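Local coordinates for Bak protein (Grouper iridovirus, PDB 5VMN), which inhibits apoptosis of the infected host cell as a viral Bcl-2 protein that exclusively sequesters Bim, at residues A[66-71]-A[108-113]. Sequence-based numbering, arbitrary orientation.
With EDO (1,2-ethanediol), chain K; NO3 (nitrate ion), chain D.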
loop_
_atom_site.group_PDB
_atom_site.type_symbol
_atom_site.label_atom_id
_atom_site.label_comp_id
_atom_site.label_asym_id
_atom_site.label_seq_id
_atom_site.Cartn_x
_atom_site.Cartn_y
_atom_site.Cartn_z
ATOM N N LEU A 66 4.906 -13.484 1.761
ATOM C CA LEU A 66 4.770 -12.040 1.822
ATOM C C LEU A 66 6.076 -11.485 2.359
ATOM O O LEU A 66 6.760 -12.142 3.148
ATOM C CB LEU A 66 3.594 -11.617 2.709
ATOM C CG LEU A 66 3.254 -10.126 2.780
ATOM C CD1 LEU A 66 3.090 -9.535 1.403
ATOM C CD2 LEU A 66 1.986 -9.948 3.625
ATOM N N ASN A 67 6.422 -10.282 1.923
ATOM C CA ASN A 67 7.573 -9.586 2.489
ATOM C C ASN A 67 7.356 -8.102 2.272
ATOM O O ASN A 67 6.422 -7.688 1.584
ATOM C CB ASN A 67 8.893 -10.088 1.883
ATOM C CG ASN A 67 8.967 -9.891 0.361
ATOM O OD1 ASN A 67 8.820 -8.780 -0.128
ATOM N ND2 ASN A 67 9.249 -10.961 -0.368
ATOM N N TRP A 68 8.191 -7.286 2.918
ATOM C CA TRP A 68 7.920 -5.853 2.886
ATOM C C TRP A 68 8.106 -5.274 1.491
ATOM O O TRP A 68 7.437 -4.307 1.128
ATOM C CB TRP A 68 8.813 -5.103 3.890
ATOM C CG TRP A 68 8.381 -5.314 5.325
ATOM C CD1 TRP A 68 9.065 -5.956 6.332
ATOM C CD2 TRP A 68 7.145 -4.887 5.898
ATOM N NE1 TRP A 68 8.314 -5.936 7.488
ATOM C CE2 TRP A 68 7.148 -5.269 7.254
ATOM C CE3 TRP A 68 6.052 -4.187 5.405
ATOM C CZ2 TRP A 68 6.081 -5.011 8.098
ATOM C CZ3 TRP A 68 5.005 -3.913 6.256
ATOM C CH2 TRP A 68 5.031 -4.325 7.591
ATOM N N GLY A 69 9.008 -5.840 0.692
ATOM C CA GLY A 69 9.152 -5.366 -0.670
ATOM C C GLY A 69 7.878 -5.545 -1.482
ATOM O O GLY A 69 7.462 -4.650 -2.228
ATOM N N ARG A 70 7.234 -6.694 -1.342
ATOM C CA ARG A 70 5.961 -6.901 -2.028
ATOM C C ARG A 70 4.907 -5.911 -1.551
ATOM O O ARG A 70 4.106 -5.412 -2.354
ATOM C CB ARG A 70 5.483 -8.328 -1.807
ATOM C CG ARG A 70 6.340 -9.356 -2.473
ATOM C CD ARG A 70 5.685 -10.695 -2.402
ATOM N NE ARG A 70 6.550 -11.768 -2.859
ATOM C CZ ARG A 70 6.152 -13.028 -2.986
ATOM N NH1 ARG A 70 4.900 -13.358 -2.720
ATOM N NH2 ARG A 70 7.010 -13.961 -3.359
ATOM N N ILE A 71 4.891 -5.602 -0.251
ATOM C CA ILE A 71 3.942 -4.619 0.249
ATOM C C ILE A 71 4.220 -3.256 -0.383
ATOM O O ILE A 71 3.292 -2.540 -0.782
ATOM C CB ILE A 71 3.994 -4.573 1.789
ATOM C CG1 ILE A 71 3.292 -5.821 2.321
ATOM C CG2 ILE A 71 3.373 -3.300 2.315
ATOM C CD1 ILE A 71 3.383 -6.021 3.827
ATOM N N SER A 108 -2.863 -8.836 8.082
ATOM C CA SER A 108 -2.722 -8.141 9.355
ATOM C C SER A 108 -1.803 -8.910 10.303
ATOM O O SER A 108 -0.936 -8.327 10.961
ATOM C CB SER A 108 -4.112 -7.968 9.978
ATOM O OG SER A 108 -4.043 -7.200 11.153
ATOM N N ASN A 109 -2.010 -10.222 10.401
ATOM C CA ASN A 109 -1.182 -11.066 11.256
ATOM C C ASN A 109 0.267 -11.082 10.785
ATOM O O ASN A 109 1.193 -11.134 11.608
ATOM C CB ASN A 109 -1.732 -12.493 11.278
ATOM C CG ASN A 109 -3.012 -12.620 12.078
ATOM O OD1 ASN A 109 -3.411 -11.697 12.792
ATOM N ND2 ASN A 109 -3.656 -13.779 11.974
ATOM N N TRP A 110 0.485 -11.067 9.467
ATOM C CA TRP A 110 1.848 -11.059 8.946
ATOM C C TRP A 110 2.549 -9.763 9.338
ATOM O O TRP A 110 3.690 -9.777 9.819
ATOM C CB TRP A 110 1.847 -11.265 7.407
ATOM C CG TRP A 110 3.261 -11.381 6.868
ATOM C CD1 TRP A 110 3.980 -12.527 6.657
ATOM C CD2 TRP A 110 4.131 -10.303 6.547
ATOM N NE1 TRP A 110 5.243 -12.222 6.218
ATOM C CE2 TRP A 110 5.363 -10.862 6.153
ATOM C CE3 TRP A 110 3.999 -8.916 6.573
ATOM C CZ2 TRP A 110 6.444 -10.086 5.806
ATOM C CZ3 TRP A 110 5.070 -8.156 6.205
ATOM C CH2 TRP A 110 6.276 -8.743 5.824
ATOM N N ILE A 111 1.876 -8.627 9.160
ATOM C CA ILE A 111 2.485 -7.354 9.514
ATOM C C ILE A 111 2.860 -7.349 10.988
ATOM O O ILE A 111 3.957 -6.924 11.369
ATOM C CB ILE A 111 1.537 -6.196 9.157
ATOM C CG1 ILE A 111 1.469 -6.038 7.619
ATOM C CG2 ILE A 111 1.993 -4.906 9.804
ATOM C CD1 ILE A 111 0.396 -5.060 7.165
ATOM N N ALA A 112 1.959 -7.830 11.838
ATOM C CA ALA A 112 2.223 -7.798 13.277
ATOM C C ALA A 112 3.333 -8.756 13.685
ATOM O O ALA A 112 3.998 -8.532 14.704
ATOM C CB ALA A 112 0.945 -8.128 14.035
ATOM N N SER A 113 3.533 -9.836 12.942
ATOM C CA SER A 113 4.570 -10.798 13.294
ATOM C C SER A 113 5.882 -10.520 12.579
ATOM O O SER A 113 6.855 -11.235 12.805
ATOM C CB SER A 113 4.094 -12.230 12.980
ATOM O OG SER A 113 4.046 -12.451 11.594
HETATM C C1 EDO K . 11.942 -8.003 3.167
HETATM O O1 EDO K . 11.280 -7.507 1.967
HETATM C C2 EDO K . 11.114 -7.931 4.459
HETATM O O2 EDO K . 10.068 -8.931 4.634
HETATM N N NO3 D . 9.375 -14.403 0.608
HETATM O O1 NO3 D . 9.290 -15.636 0.890
HETATM O O2 NO3 D . 9.640 -14.033 -0.570
HETATM O O3 NO3 D . 9.205 -13.541 1.517
#
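The side chain of W110 leaves its helix with CG opposite the backbone N (chi1 -175°), and the ring reaches from helix 105-113 to the start of helix 68-84, while W68 places its CG anti to the carbonyl carbon, beside its own backbone N (chi1 -74°), so that one face of its indole meets the edge of the W110 ring. The two tryptophans form a T-shaped pair: CZ3 of W110 stands over the W68 face, 3.7 Å from W68 CE2, with the planes at 67°. L66 covers one face of W110, its CB 3.9 Å from the centroid of the five-membered ring and almost on the normal, a CH-pi contact; L66 CD2 adds an apolar contact of 3.6 Å to W110 CD2, at the ring fusion. I71 CD1 approaches W110 CZ3 obliquely at 3.6 Å, and CG2 of I111 meets the rim of W68 at CH2. Beyond these segments, W117 of helix 116-122 packs against W68, I71 and I111, and the W68 NE1 donates to N114 O, which helps fix the rotation of that indole. N67 is the N-cap of helix 68-84: its OD1 accepts from R70 N at 2.9 Å, while W68 N and G69 N donate to an ethanediol, probably from the crystallisation liquor. No hydrogen bond crosses between the segments, so within this Bcl-2 helical bundle the joint probably rests on dispersion, the edge-to-face pair and the CH-pi contact.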